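Local structure of hypothetical protein Atu2144 (2ODF) at residues A[25-30]-A[149-154]; A[21-26]-A[74-79]; A[178-183]-A[220-225]; A[70-75]-A[243-248]. The protein is of unknown function but is probably an N-formylglutamate amidohydrolase related to the zinc-dependent exopeptidases. All blocks are in the same frame, centred on the assembly; numbering follows the deposited sequence.

Overall arrangement
The four contacts gather on and around one mixed beta-sheet. Contact 1 pairs its neighbouring strands 27-31 and 149-156. Contact 2 lies at the start of strands 27-31 and 77-80, which are also neighbours, and its centre is about 8 Å from that of contact 1; the two share Gly25 and Asp26. Contact 3 sets helix 178-186 against strand 220-227, next to strand 149-156, with its centre about 18 Å from that of contact 2. Contact 4 joins helices 62-73 and 234-256 and shares His74 and Ala75 with contact 2. Contact 3 follows contact 1 along the chain; the segments of contacts 1 and 4 alternate. Together they join early and late parts of the chain in one alpha/beta core.

Contact 1 (A[25-30]-A[149-154]); sequences GDVLLV and VVVTIH
Val149 opens a parallel beta ladder with segment 25-30, in the middle of the mixed sheet of this alpha/beta fold. Its N donates to Asp26 O at 3.0 Å, and the donor stands above the carbonyl plane. Its O accepts a nearly straight bond from Leu28 N at 2.8 Å (178° at the hydrogen). Val150 pairs with Leu28 but turns its own backbone groups to strand 220-227 on its other flank. Val151 repeats the pattern: its N donates to Leu28 O and its O accepts from Val30 N. The Val151 side chain shares a sheet face with Val27 and Leu29. Its CG2, anti to the carbonyl carbon, meets Val27 CG1 at 3.7 Å. Its CG1, anti to the backbone N (chi1 178°), runs beside Leu29 CD2. Helix 62-73 packs on Leu29 and Ile153 from this face. Thr152 lies on the other face with Val30, where helix 116-143 packs through Phe130. Thr152 CA also makes a CA-H...O contact to Val30 O. Ile153 ends the ladder: its N donates to Val30 O at 2.9 Å, and its CG1 approaches Leu29 CD2 at 4.1 Å.

Contact 2 (A[21-26]-A[74-79]); sequences AAAKGD and HATLVY
Gly25 and His74 meet through their backbones. Gly25 N gives a weak hydrogen bond to His74 O at 2.7 Å; the angle at the hydrogen is only 128°, so the bond is short but bent. Ala23 comes to the same carbonyl through its methyl group. Its CB points at segment 74-79 and lies 3.0 Å from His74 O and 3.5 Å from Thr76 N, a tight fit. One water bridges the two segments. It donates to Gly25 O at 2.8 Å and accepts from Thr76 N at 2.9 Å. The water thus joins the two segments beyond the direct bond.

Thr76 brings its hydroxyl to the far end of the loop. OG1 is anti to the carbonyl carbon (chi1 -60°) and lies 3.2 Å from Ala21 O. Its hydrogen bonds go to Asn20 O, just before the loop, and to Arg141 NH2 on helix 116-143. The methyl CG2, anti to the backbone N, lies 4.1 Å from Ala21 CA.

Further out, arginines hold the loop carbonyls. Arg146 NH2 bonds to Ala23 O and weakly to Gly25 O, and Arg141 NH2 weakly to Ala21 O. On the other segment, His74 has positive phi and two backbone bonds lead back into the last turn of helix 62-73. This is a Schellman motif, closing the helix just before the chain enters strand 77-80 of the central sheet.

Contact 3 (A[178-183]-A[220-225]); sequences RLADAM and LNVMIE
Asn221 O takes a hydrogen bond from a water at 2.7 Å. The same water accepts from Ala180 N at 3.1 Å. A second water accepts from both Leu179 N and Asn221 N. The first turn of the helix, where backbone N-H groups have no partner within the helix itself, is thus tied to the strand through two waters.

Side chains meet directly around this link. Leu220 CD2 sits over the centre of one face of the Arg178 guanidinium, 3.5 Å from CZ. The arginine is bent at chi3, and its side chain crosses that of the leucine at about a right angle. The polar end of Arg178 is held elsewhere: NH2 forms a salt bridge with Asp176 OD2 and a hydrogen bond with Gly218 O. Leu179 reaches inward with CG anti to the backbone N (chi1 -176°). Its CD2 packs against Val222 CG1 at 3.8 Å. Met183 SD touches the same valine methyl at 4.0 Å. Farther along the strand, Met183 CE meets Ile224 CD1 at 4.1 Å.

The helix therefore packs on the sheet at strand 220-227, its segment axis at 61° to the strand's. Leu179 and Met183 also touch helix 234-256, through Leu252, Met248 and Ala251. Ile171 of the adjacent strand 169-172 borders Ala180, Met183 and Val222.

Contact 4 (A[70-75]-A[243-248]); sequences SEKFHA and FLHELM
Phe73 and His245 form a T-shaped (edge-to-face) pair. The imidazole turns its edge to the phenyl face, with the ring planes at 65° and the centroids 4.4 Å apart. His245 ND1 stands over the centre of the Phe73 ring, 3.4 Å from CZ. The histidine gets there with CG anti to the backbone N (chi1 177°), reaching straight out toward segment 70-75.

Lys72 approaches the imidazole over one of its faces. Its CB makes a CH-pi contact 4.0 Å from the His245 ring centroid, offset toward the rim. Farther along the aliphatic chain, Lys72 CD lies 3.9 Å from His245 CB. The imidazole also brings CE1 to within 3.3 Å of Lys72 O.

These side chains join two helices from distant parts of the chain: the C-terminal turn of helix 62-73 and the long helix 234-256. Past the Schellman turn at His74, Ala75 N bonds back to Ser70 O. Ser70 OG donates to Ala75 O at 2.6 Å and ties the same turn together from its side chain.

Met248 meets the Phe73 ring obliquely. Its chain bends at chi3 (53°) and carries CE to 3.6 Å from Phe73 CE2. Leu244 O lies at the edge of the same ring, near its plane, 4.3 Å from Phe73 CZ.

Contact 1 (A[25-30]-A[149-154])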
loop_
_atom_site.group_PDB
_atom_site.type_symbol
_atom_site.label_atom_id
_atom_site.label_comp_id
_atom_site.label_asym_id
_atom_site.label_seq_id
_atom_site.Cartn_x
_atom_site.Cartn_y
_atom_site.Cartn_z
ATOM N N GLY A 25 -14.666 4.100 26.440
ATOM C CA GLY A 25 -14.469 5.523 26.146
ATOM C C GLY A 25 -14.676 5.916 24.690
ATOM O O GLY A 25 -14.400 5.133 23.794
ATOM N N ASP A 26 -15.150 7.146 24.471
ATOM C CA ASP A 26 -15.359 7.687 23.124
ATOM C C ASP A 26 -14.030 7.978 22.384
ATOM O O ASP A 26 -13.978 7.939 21.150
ATOM C CB ASP A 26 -16.156 9.005 23.167
ATOM C CG ASP A 26 -17.538 8.871 23.814
ATOM O OD1 ASP A 26 -18.159 7.773 23.760
ATOM O OD2 ASP A 26 -17.999 9.898 24.372
ATOM N N VAL A 27 -12.957 8.271 23.118
ATOM C CA VAL A 27 -11.681 8.613 22.493
ATOM C C VAL A 27 -10.951 7.353 21.947
ATOM O O VAL A 27 -10.895 6.313 22.605
ATOM C CB VAL A 27 -10.787 9.414 23.462
ATOM C CG1 VAL A 27 -9.401 9.557 22.945
ATOM C CG2 VAL A 27 -11.396 10.808 23.713
ATOM N N LEU A 28 -10.466 7.445 20.709
ATOM C CA LEU A 28 -9.628 6.401 20.096
ATOM C C LEU A 28 -8.248 7.000 19.900
ATOM O O LEU A 28 -8.062 7.942 19.098
ATOM C CB LEU A 28 -10.210 5.952 18.754
ATOM C CG LEU A 28 -9.465 4.831 17.986
ATOM C CD1 LEU A 28 -9.258 3.547 18.805
ATOM C CD2 LEU A 28 -10.147 4.520 16.613
ATOM N N LEU A 29 -7.301 6.506 20.691
ATOM C CA LEU A 29 -5.947 7.000 20.687
ATOM C C LEU A 29 -5.137 6.239 19.644
ATOM O O LEU A 29 -5.260 5.004 19.534
ATOM C CB LEU A 29 -5.306 6.842 22.061
ATOM C CG LEU A 29 -5.899 7.693 23.200
ATOM C CD1 LEU A 29 -5.616 7.098 24.618
ATOM C CD2 LEU A 29 -5.443 9.155 23.074
ATOM N N VAL A 30 -4.332 6.991 18.887
ATOM C CA VAL A 30 -3.493 6.464 17.792
ATOM C C VAL A 30 -2.062 7.005 17.934
ATOM O O VAL A 30 -1.856 8.213 18.089
ATOM C CB VAL A 30 -4.076 6.831 16.398
ATOM C CG1 VAL A 30 -3.180 6.278 15.256
ATOM C CG2 VAL A 30 -5.575 6.355 16.310
ATOM N N VAL A 149 -13.846 9.722 18.723
ATOM C CA VAL A 149 -13.058 10.944 18.706
ATOM C C VAL A 149 -11.618 10.476 18.440
ATOM O O VAL A 149 -11.020 9.741 19.246
ATOM C CB VAL A 149 -13.122 11.745 20.039
ATOM C CG1 VAL A 149 -12.201 12.989 19.987
ATOM C CG2 VAL A 149 -14.583 12.160 20.429
ATOM N N VAL A 150 -11.081 10.865 17.289
ATOM C CA VAL A 150 -9.781 10.335 16.849
ATOM C C VAL A 150 -8.697 11.242 17.363
ATOM O O VAL A 150 -8.628 12.401 16.992
ATOM C CB VAL A 150 -9.714 10.198 15.305
ATOM C CG1 VAL A 150 -8.314 9.648 14.832
ATOM C CG2 VAL A 150 -10.857 9.304 14.827
ATOM N N VAL A 151 -7.815 10.699 18.195
ATOM C CA VAL A 151 -6.795 11.524 18.825
ATOM C C VAL A 151 -5.465 10.858 18.576
ATOM O O VAL A 151 -5.251 9.745 19.040
ATOM C CB VAL A 151 -7.019 11.655 20.351
ATOM C CG1 VAL A 151 -5.871 12.489 20.979
ATOM C CG2 VAL A 151 -8.410 12.262 20.659
ATOM N N THR A 152 -4.584 11.519 17.834
ATOM C CA THR A 152 -3.226 11.006 17.634
ATOM C C THR A 152 -2.217 11.711 18.562
ATOM O O THR A 152 -2.342 12.905 18.886
ATOM C CB THR A 152 -2.780 11.090 16.165
ATOM O OG1 THR A 152 -2.379 12.416 15.843
ATOM C CG2 THR A 152 -3.911 10.712 15.204
ATOM N N ILE A 153 -1.226 10.940 18.999
ATOM C CA ILE A 153 -0.249 11.408 19.991
ATOM C C ILE A 153 1.158 11.328 19.432
ATOM O O ILE A 153 1.632 10.246 19.042
ATOM C CB ILE A 153 -0.300 10.544 21.297
ATOM C CG1 ILE A 153 -1.718 10.475 21.884
ATOM C CG2 ILE A 153 0.722 11.019 22.306
ATOM C CD1 ILE A 153 -2.323 11.805 22.325
ATOM N N HIS A 154 1.834 12.472 19.431
ATOM C CA HIS A 154 3.161 12.630 18.861
ATOM C C HIS A 154 4.057 13.422 19.830
ATOM O O HIS A 154 3.556 14.181 20.686
ATOM C CB HIS A 154 3.104 13.417 17.550
ATOM C CG HIS A 154 2.559 12.643 16.388
ATOM N ND1 HIS A 154 1.237 12.264 16.296
ATOM C CD2 HIS A 154 3.168 12.169 15.275
ATOM C CE1 HIS A 154 1.053 11.612 15.158
ATOM N NE2 HIS A 154 2.212 11.528 14.531
#

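Contact 2 (A[21-26]-A[74-79])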
loop_
_atom_site.group_PDB
_atom_site.type_symbol
_atom_site.label_atom_id
_atom_site.label_comp_id
_atom_site.label_asym_id
_atom_site.label_seq_id
_atom_site.Cartn_x
_atom_site.Cartn_y
_atom_site.Cartn_z
ATOM N N ALA A 21 -8.647 -2.678 23.994
ATOM C CA ALA A 21 -9.506 -2.935 22.819
ATOM C C ALA A 21 -10.992 -2.780 23.158
ATOM O O ALA A 21 -11.781 -2.171 22.408
ATOM C CB ALA A 21 -9.231 -4.339 22.253
ATOM N N ALA A 22 -11.376 -3.294 24.317
ATOM C CA ALA A 22 -12.754 -3.222 24.750
ATOM C C ALA A 22 -13.055 -2.025 25.660
ATOM O O ALA A 22 -13.956 -2.088 26.443
ATOM C CB ALA A 22 -13.173 -4.544 25.425
ATOM N N ALA A 23 -12.336 -0.920 25.538
ATOM C CA ALA A 23 -12.650 0.278 26.330
ATOM C C ALA A 23 -14.042 0.850 26.001
ATOM O O ALA A 23 -14.511 0.776 24.871
ATOM C CB ALA A 23 -11.584 1.363 26.128
ATOM N N LYS A 24 -14.663 1.449 27.007
ATOM C CA LYS A 24 -15.970 2.093 26.881
ATOM C C LYS A 24 -15.869 3.532 26.411
ATOM O O LYS A 24 -16.884 4.146 26.113
ATOM C CB LYS A 24 -16.647 2.174 28.242
ATOM C CG LYS A 24 -17.060 0.884 28.871
ATOM C CD LYS A 24 -17.724 1.213 30.207
ATOM C CE LYS A 24 -18.180 -0.034 30.957
ATOM N NZ LYS A 24 -18.825 0.266 32.281
ATOM N N GLY A 25 -14.666 4.100 26.440
ATOM C CA GLY A 25 -14.469 5.523 26.146
ATOM C C GLY A 25 -14.676 5.916 24.690
ATOM O O GLY A 25 -14.400 5.133 23.794
ATOM N N ASP A 26 -15.150 7.146 24.471
ATOM C CA ASP A 26 -15.359 7.687 23.124
ATOM C C ASP A 26 -14.030 7.978 22.384
ATOM O O ASP A 26 -13.978 7.939 21.150
ATOM C CB ASP A 26 -16.156 9.005 23.167
ATOM C CG ASP A 26 -17.538 8.871 23.814
ATOM O OD1 ASP A 26 -18.159 7.773 23.760
ATOM O OD2 ASP A 26 -17.999 9.898 24.372
ATOM N N HIS A 74 -10.281 5.937 29.500
ATOM C CA HIS A 74 -10.838 4.593 29.254
ATOM C C HIS A 74 -10.966 4.403 27.752
ATOM O O HIS A 74 -12.036 4.133 27.203
ATOM C CB HIS A 74 -12.144 4.401 30.008
ATOM C CG HIS A 74 -12.025 4.781 31.444
ATOM N ND1 HIS A 74 -11.377 3.984 32.364
ATOM C CD2 HIS A 74 -12.362 5.917 32.097
ATOM C CE1 HIS A 74 -11.377 4.587 33.539
ATOM N NE2 HIS A 74 -11.965 5.763 33.405
ATOM N N ALA A 75 -9.831 4.561 27.094
ATOM C CA ALA A 75 -9.806 4.680 25.638
ATOM C C ALA A 75 -8.862 3.654 25.005
ATOM O O ALA A 75 -7.711 3.514 25.399
ATOM C CB ALA A 75 -9.399 6.048 25.255
ATOM N N THR A 76 -9.372 2.966 23.998
ATOM C CA THR A 76 -8.569 2.115 23.142
ATOM C C THR A 76 -7.375 2.881 22.541
ATOM O O THR A 76 -7.469 4.066 22.169
ATOM C CB THR A 76 -9.441 1.549 22.025
ATOM O OG1 THR A 76 -10.498 0.789 22.607
ATOM C CG2 THR A 76 -8.628 0.683 21.046
ATOM N N LEU A 77 -6.256 2.173 22.458
ATOM C CA LEU A 77 -5.018 2.713 21.908
ATOM C C LEU A 77 -4.523 1.760 20.843
ATOM O O LEU A 77 -4.331 0.587 21.127
ATOM C CB LEU A 77 -3.949 2.866 22.971
ATOM C CG LEU A 77 -2.503 3.149 22.558
ATOM C CD1 LEU A 77 -2.397 4.425 21.739
ATOM C CD2 LEU A 77 -1.640 3.220 23.817
ATOM N N VAL A 78 -4.344 2.278 19.637
ATOM C CA VAL A 78 -3.750 1.546 18.520
ATOM C C VAL A 78 -2.407 2.164 18.229
ATOM O O VAL A 78 -2.303 3.380 18.042
ATOM C CB VAL A 78 -4.598 1.609 17.255
ATOM C CG1 VAL A 78 -3.947 0.756 16.128
ATOM C CG2 VAL A 78 -6.010 1.147 17.545
ATOM N N TYR A 79 -1.374 1.324 18.192
ATOM C CA TYR A 79 -0.029 1.819 18.011
ATOM C C TYR A 79 0.784 0.886 17.094
ATOM O O TYR A 79 0.493 -0.313 16.952
ATOM C CB TYR A 79 0.652 2.087 19.348
ATOM C CG TYR A 79 0.979 0.867 20.176
ATOM C CD1 TYR A 79 0.003 0.262 20.977
ATOM C CD2 TYR A 79 2.252 0.333 20.189
ATOM C CE1 TYR A 79 0.289 -0.852 21.743
ATOM C CE2 TYR A 79 2.550 -0.794 20.979
ATOM C CZ TYR A 79 1.559 -1.378 21.742
ATOM O OH TYR A 79 1.828 -2.503 22.518
HETATM O O HOH W 1 -11.995 3.958 23.120
#

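Contact 3 (A[178-183]-A[220-225])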
loop_
_atom_site.group_PDB
_atom_site.type_symbol
_atom_site.label_atom_id
_atom_site.label_comp_id
_atom_site.label_asym_id
_atom_site.label_seq_id
_atom_site.Cartn_x
_atom_site.Cartn_y
_atom_site.Cartn_z
ATOM N N ARG A 178 -12.908 21.599 14.895
ATOM C CA ARG A 178 -13.858 21.728 15.997
ATOM C C ARG A 178 -13.202 21.390 17.346
ATOM O O ARG A 178 -13.236 22.189 18.276
ATOM C CB ARG A 178 -15.100 20.843 15.789
ATOM C CG ARG A 178 -16.016 21.244 14.629
ATOM C CD ARG A 178 -17.096 20.179 14.381
ATOM N NE ARG A 178 -16.506 18.919 13.907
ATOM C CZ ARG A 178 -17.113 17.741 13.899
ATOM N NH1 ARG A 178 -18.346 17.606 14.358
ATOM N NH2 ARG A 178 -16.471 16.669 13.461
ATOM N N LEU A 179 -12.637 20.201 17.463
ATOM C CA LEU A 179 -11.965 19.829 18.716
ATOM C C LEU A 179 -10.765 20.716 18.993
ATOM O O LEU A 179 -10.560 21.152 20.122
ATOM C CB LEU A 179 -11.557 18.358 18.726
ATOM C CG LEU A 179 -10.917 17.816 20.026
ATOM C CD1 LEU A 179 -11.678 18.198 21.291
ATOM C CD2 LEU A 179 -10.754 16.272 19.925
ATOM N N ALA A 180 -9.976 21.000 17.965
ATOM C CA ALA A 180 -8.796 21.828 18.120
ATOM C C ALA A 180 -9.172 23.199 18.686
ATOM O O ALA A 180 -8.526 23.693 19.605
ATOM C CB ALA A 180 -8.062 21.998 16.760
ATOM N N ASP A 181 -10.183 23.822 18.082
ATOM C CA ASP A 181 -10.666 25.137 18.507
ATOM C C ASP A 181 -11.066 25.117 19.974
ATOM O O ASP A 181 -10.729 26.031 20.716
ATOM C CB ASP A 181 -11.889 25.571 17.680
ATOM C CG ASP A 181 -11.550 25.960 16.241
ATOM O OD1 ASP A 181 -10.362 26.178 15.923
ATOM O OD2 ASP A 181 -12.492 26.036 15.396
ATOM N N ALA A 182 -11.817 24.095 20.374
ATOM C CA ALA A 182 -12.250 23.928 21.749
ATOM C C ALA A 182 -11.044 23.800 22.693
ATOM O O ALA A 182 -11.033 24.400 23.771
ATOM C CB ALA A 182 -13.157 22.700 21.884
ATOM N N MET A 183 -10.044 23.013 22.304
ATOM C CA MET A 183 -8.841 22.813 23.124
ATOM C C MET A 183 -7.964 24.074 23.182
ATOM O O MET A 183 -7.412 24.429 24.249
ATOM C CB MET A 183 -8.012 21.628 22.593
ATOM C CG MET A 183 -8.610 20.260 22.885
ATOM S SD MET A 183 -7.723 18.781 22.266
ATOM C CE MET A 183 -6.357 18.681 23.469
ATOM N N LEU A 220 -14.916 13.989 15.228
ATOM C CA LEU A 220 -14.085 14.915 15.961
ATOM C C LEU A 220 -12.677 14.327 16.008
ATOM O O LEU A 220 -12.485 13.102 16.113
ATOM C CB LEU A 220 -14.618 15.131 17.384
ATOM C CG LEU A 220 -15.953 15.873 17.579
ATOM C CD1 LEU A 220 -16.464 15.796 19.032
ATOM C CD2 LEU A 220 -15.825 17.329 17.142
ATOM N N ASN A 221 -11.685 15.193 15.945
ATOM C CA ASN A 221 -10.332 14.717 15.882
ATOM C C ASN A 221 -9.320 15.774 16.209
ATOM O O ASN A 221 -9.563 16.947 16.056
ATOM C CB ASN A 221 -10.048 14.161 14.479
ATOM C CG ASN A 221 -10.166 15.198 13.408
ATOM O OD1 ASN A 221 -11.287 15.557 12.960
ATOM N ND2 ASN A 221 -9.027 15.680 12.957
ATOM N N VAL A 222 -8.158 15.331 16.632
ATOM C CA VAL A 222 -7.053 16.240 16.845
ATOM C C VAL A 222 -5.759 15.442 16.847
ATOM O O VAL A 222 -5.718 14.261 17.157
ATOM C CB VAL A 222 -7.214 17.020 18.201
ATOM C CG1 VAL A 222 -6.973 16.055 19.423
ATOM C CG2 VAL A 222 -6.283 18.208 18.270
ATOM N N MET A 223 -4.684 16.124 16.523
ATOM C CA MET A 223 -3.355 15.562 16.629
ATOM C C MET A 223 -2.627 16.399 17.653
ATOM O O MET A 223 -2.623 17.615 17.567
ATOM C CB MET A 223 -2.698 15.630 15.246
ATOM C CG MET A 223 -1.207 15.351 15.155
ATOM S SD MET A 223 -0.570 15.248 13.446
ATOM C CE MET A 223 1.111 15.206 13.866
ATOM N N ILE A 224 -2.061 15.732 18.652
ATOM C CA ILE A 224 -1.394 16.383 19.749
ATOM C C ILE A 224 0.123 16.160 19.625
ATOM O O ILE A 224 0.595 15.028 19.566
ATOM C CB ILE A 224 -1.911 15.842 21.146
ATOM C CG1 ILE A 224 -3.381 16.138 21.328
ATOM C CG2 ILE A 224 -1.160 16.477 22.292
ATOM C CD1 ILE A 224 -3.980 15.447 22.456
ATOM N N GLU A 225 0.856 17.260 19.615
ATOM C CA GLU A 225 2.306 17.278 19.607
ATOM C C GLU A 225 2.807 17.759 20.977
ATOM O O GLU A 225 2.355 18.786 21.470
ATOM C CB GLU A 225 2.780 18.256 18.537
ATOM C CG GLU A 225 2.822 17.695 17.150
ATOM C CD GLU A 225 4.012 16.836 16.879
ATOM O OE1 GLU A 225 4.665 16.351 17.813
ATOM O OE2 GLU A 225 4.283 16.608 15.695
HETATM O O HOH W 2 -12.633 18.049 15.279
HETATM O O HOH W 3 -10.032 19.526 15.238
#

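Contact 4 (A[70-75]-A[243-248])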
loop_
_atom_site.group_PDB
_atom_site.type_symbol
_atom_site.label_atom_id
_atom_site.label_comp_id
_atom_site.label_asym_id
_atom_site.label_seq_id
_atom_site.Cartn_x
_atom_site.Cartn_y
_atom_site.Cartn_z
ATOM N N SER A 70 -4.855 6.421 27.789
ATOM C CA SER A 70 -5.731 5.270 27.594
ATOM C C SER A 70 -6.441 4.882 28.921
ATOM O O SER A 70 -7.643 4.576 28.926
ATOM C CB SER A 70 -4.911 4.115 27.021
ATOM O OG SER A 70 -5.692 2.947 26.851
ATOM N N GLU A 71 -5.695 4.942 30.014
ATOM C CA GLU A 71 -6.197 4.735 31.388
ATOM C C GLU A 71 -7.153 5.877 31.772
ATOM O O GLU A 71 -8.281 5.634 32.174
ATOM C CB GLU A 71 -5.019 4.673 32.388
ATOM C CG GLU A 71 -4.062 3.469 32.206
ATOM C CD GLU A 71 -2.603 3.647 32.784
ATOM O OE1 GLU A 71 -2.396 4.264 33.878
ATOM O OE2 GLU A 71 -1.651 3.125 32.130
ATOM N N LYS A 72 -6.708 7.117 31.621
ATOM C CA LYS A 72 -7.509 8.265 32.040
ATOM C C LYS A 72 -8.810 8.435 31.250
ATOM O O LYS A 72 -9.831 8.767 31.828
ATOM C CB LYS A 72 -6.685 9.548 31.967
ATOM C CG LYS A 72 -5.489 9.530 32.925
ATOM C CD LYS A 72 -4.683 10.761 32.782
ATOM C CE LYS A 72 -3.454 10.748 33.708
ATOM N NZ LYS A 72 -3.852 10.949 35.119
ATOM N N PHE A 73 -8.772 8.208 29.939
ATOM C CA PHE A 73 -9.967 8.332 29.105
ATOM C C PHE A 73 -10.751 7.041 28.911
ATOM O O PHE A 73 -11.784 7.057 28.215
ATOM C CB PHE A 73 -9.610 8.914 27.721
ATOM C CG PHE A 73 -9.436 10.396 27.723
ATOM C CD1 PHE A 73 -10.537 11.229 27.774
ATOM C CD2 PHE A 73 -8.181 10.969 27.654
ATOM C CE1 PHE A 73 -10.387 12.617 27.787
ATOM C CE2 PHE A 73 -8.028 12.369 27.652
ATOM C CZ PHE A 73 -9.126 13.177 27.728
ATOM N N HIS A 74 -10.281 5.937 29.500
ATOM C CA HIS A 74 -10.838 4.593 29.254
ATOM C C HIS A 74 -10.966 4.403 27.752
ATOM O O HIS A 74 -12.036 4.133 27.203
ATOM C CB HIS A 74 -12.144 4.401 30.008
ATOM C CG HIS A 74 -12.025 4.781 31.444
ATOM N ND1 HIS A 74 -11.377 3.984 32.364
ATOM C CD2 HIS A 74 -12.362 5.917 32.097
ATOM C CE1 HIS A 74 -11.377 4.587 33.539
ATOM N NE2 HIS A 74 -11.965 5.763 33.405
ATOM N N ALA A 75 -9.831 4.561 27.094
ATOM C CA ALA A 75 -9.806 4.680 25.638
ATOM C C ALA A 75 -8.862 3.654 25.005
ATOM O O ALA A 75 -7.711 3.514 25.399
ATOM C CB ALA A 75 -9.399 6.048 25.255
ATOM N N PHE A 243 -2.538 16.948 32.430
ATOM C CA PHE A 243 -2.832 18.230 31.807
ATOM C C PHE A 243 -3.760 18.058 30.606
ATOM O O PHE A 243 -4.720 18.799 30.428
ATOM C CB PHE A 243 -1.551 18.928 31.350
ATOM C CG PHE A 243 -1.809 20.206 30.627
ATOM C CD1 PHE A 243 -2.047 21.375 31.333
ATOM C CD2 PHE A 243 -1.855 20.238 29.249
ATOM C CE1 PHE A 243 -2.326 22.558 30.677
ATOM C CE2 PHE A 243 -2.122 21.423 28.571
ATOM C CZ PHE A 243 -2.361 22.588 29.286
ATOM N N LEU A 244 -3.423 17.089 29.755
ATOM C CA LEU A 244 -4.136 16.879 28.501
ATOM C C LEU A 244 -5.499 16.238 28.739
ATOM O O LEU A 244 -6.438 16.526 28.017
ATOM C CB LEU A 244 -3.306 16.005 27.559
ATOM C CG LEU A 244 -2.059 16.622 26.933
ATOM C CD1 LEU A 244 -1.232 15.512 26.242
ATOM C CD2 LEU A 244 -2.405 17.741 25.921
ATOM N N HIS A 245 -5.601 15.379 29.753
ATOM C CA HIS A 245 -6.879 14.808 30.141
ATOM C C HIS A 245 -7.838 15.919 30.599
ATOM O O HIS A 245 -8.997 15.944 30.202
ATOM C CB HIS A 245 -6.701 13.756 31.239
ATOM C CG HIS A 245 -7.995 13.193 31.732
ATOM N ND1 HIS A 245 -8.786 12.368 30.967
ATOM C CD2 HIS A 245 -8.664 13.385 32.889
ATOM C CE1 HIS A 245 -9.884 12.067 31.631
ATOM N NE2 HIS A 245 -9.830 12.667 32.803
ATOM N N GLU A 246 -7.330 16.854 31.396
ATOM C CA GLU A 246 -8.123 18.011 31.837
ATOM C C GLU A 246 -8.593 18.857 30.662
ATOM O O GLU A 246 -9.779 19.089 30.529
ATOM C CB GLU A 246 -7.313 18.869 32.814
ATOM C CG GLU A 246 -7.023 18.184 34.133
ATOM C CD GLU A 246 -8.094 18.418 35.213
ATOM O OE1 GLU A 246 -9.260 18.751 34.870
ATOM O OE2 GLU A 246 -7.741 18.264 36.415
ATOM N N LEU A 247 -7.651 19.272 29.812
ATOM C CA LEU A 247 -7.896 20.101 28.630
ATOM C C LEU A 247 -8.859 19.491 27.610
ATOM O O LEU A 247 -9.847 20.124 27.208
ATOM C CB LEU A 247 -6.571 20.421 27.929
ATOM C CG LEU A 247 -6.584 21.428 26.768
ATOM C CD1 LEU A 247 -7.012 22.804 27.267
ATOM C CD2 LEU A 247 -5.212 21.516 26.068
ATOM N N MET A 248 -8.577 18.258 27.189
ATOM C CA MET A 248 -9.404 17.631 26.182
ATOM C C MET A 248 -10.753 17.186 26.750
ATOM O O MET A 248 -11.762 17.318 26.076
ATOM C CB MET A 248 -8.664 16.491 25.449
ATOM C CG MET A 248 -9.447 15.917 24.207
ATOM S SD MET A 248 -8.387 14.850 23.142
ATOM C CE MET A 248 -7.765 13.721 24.326
#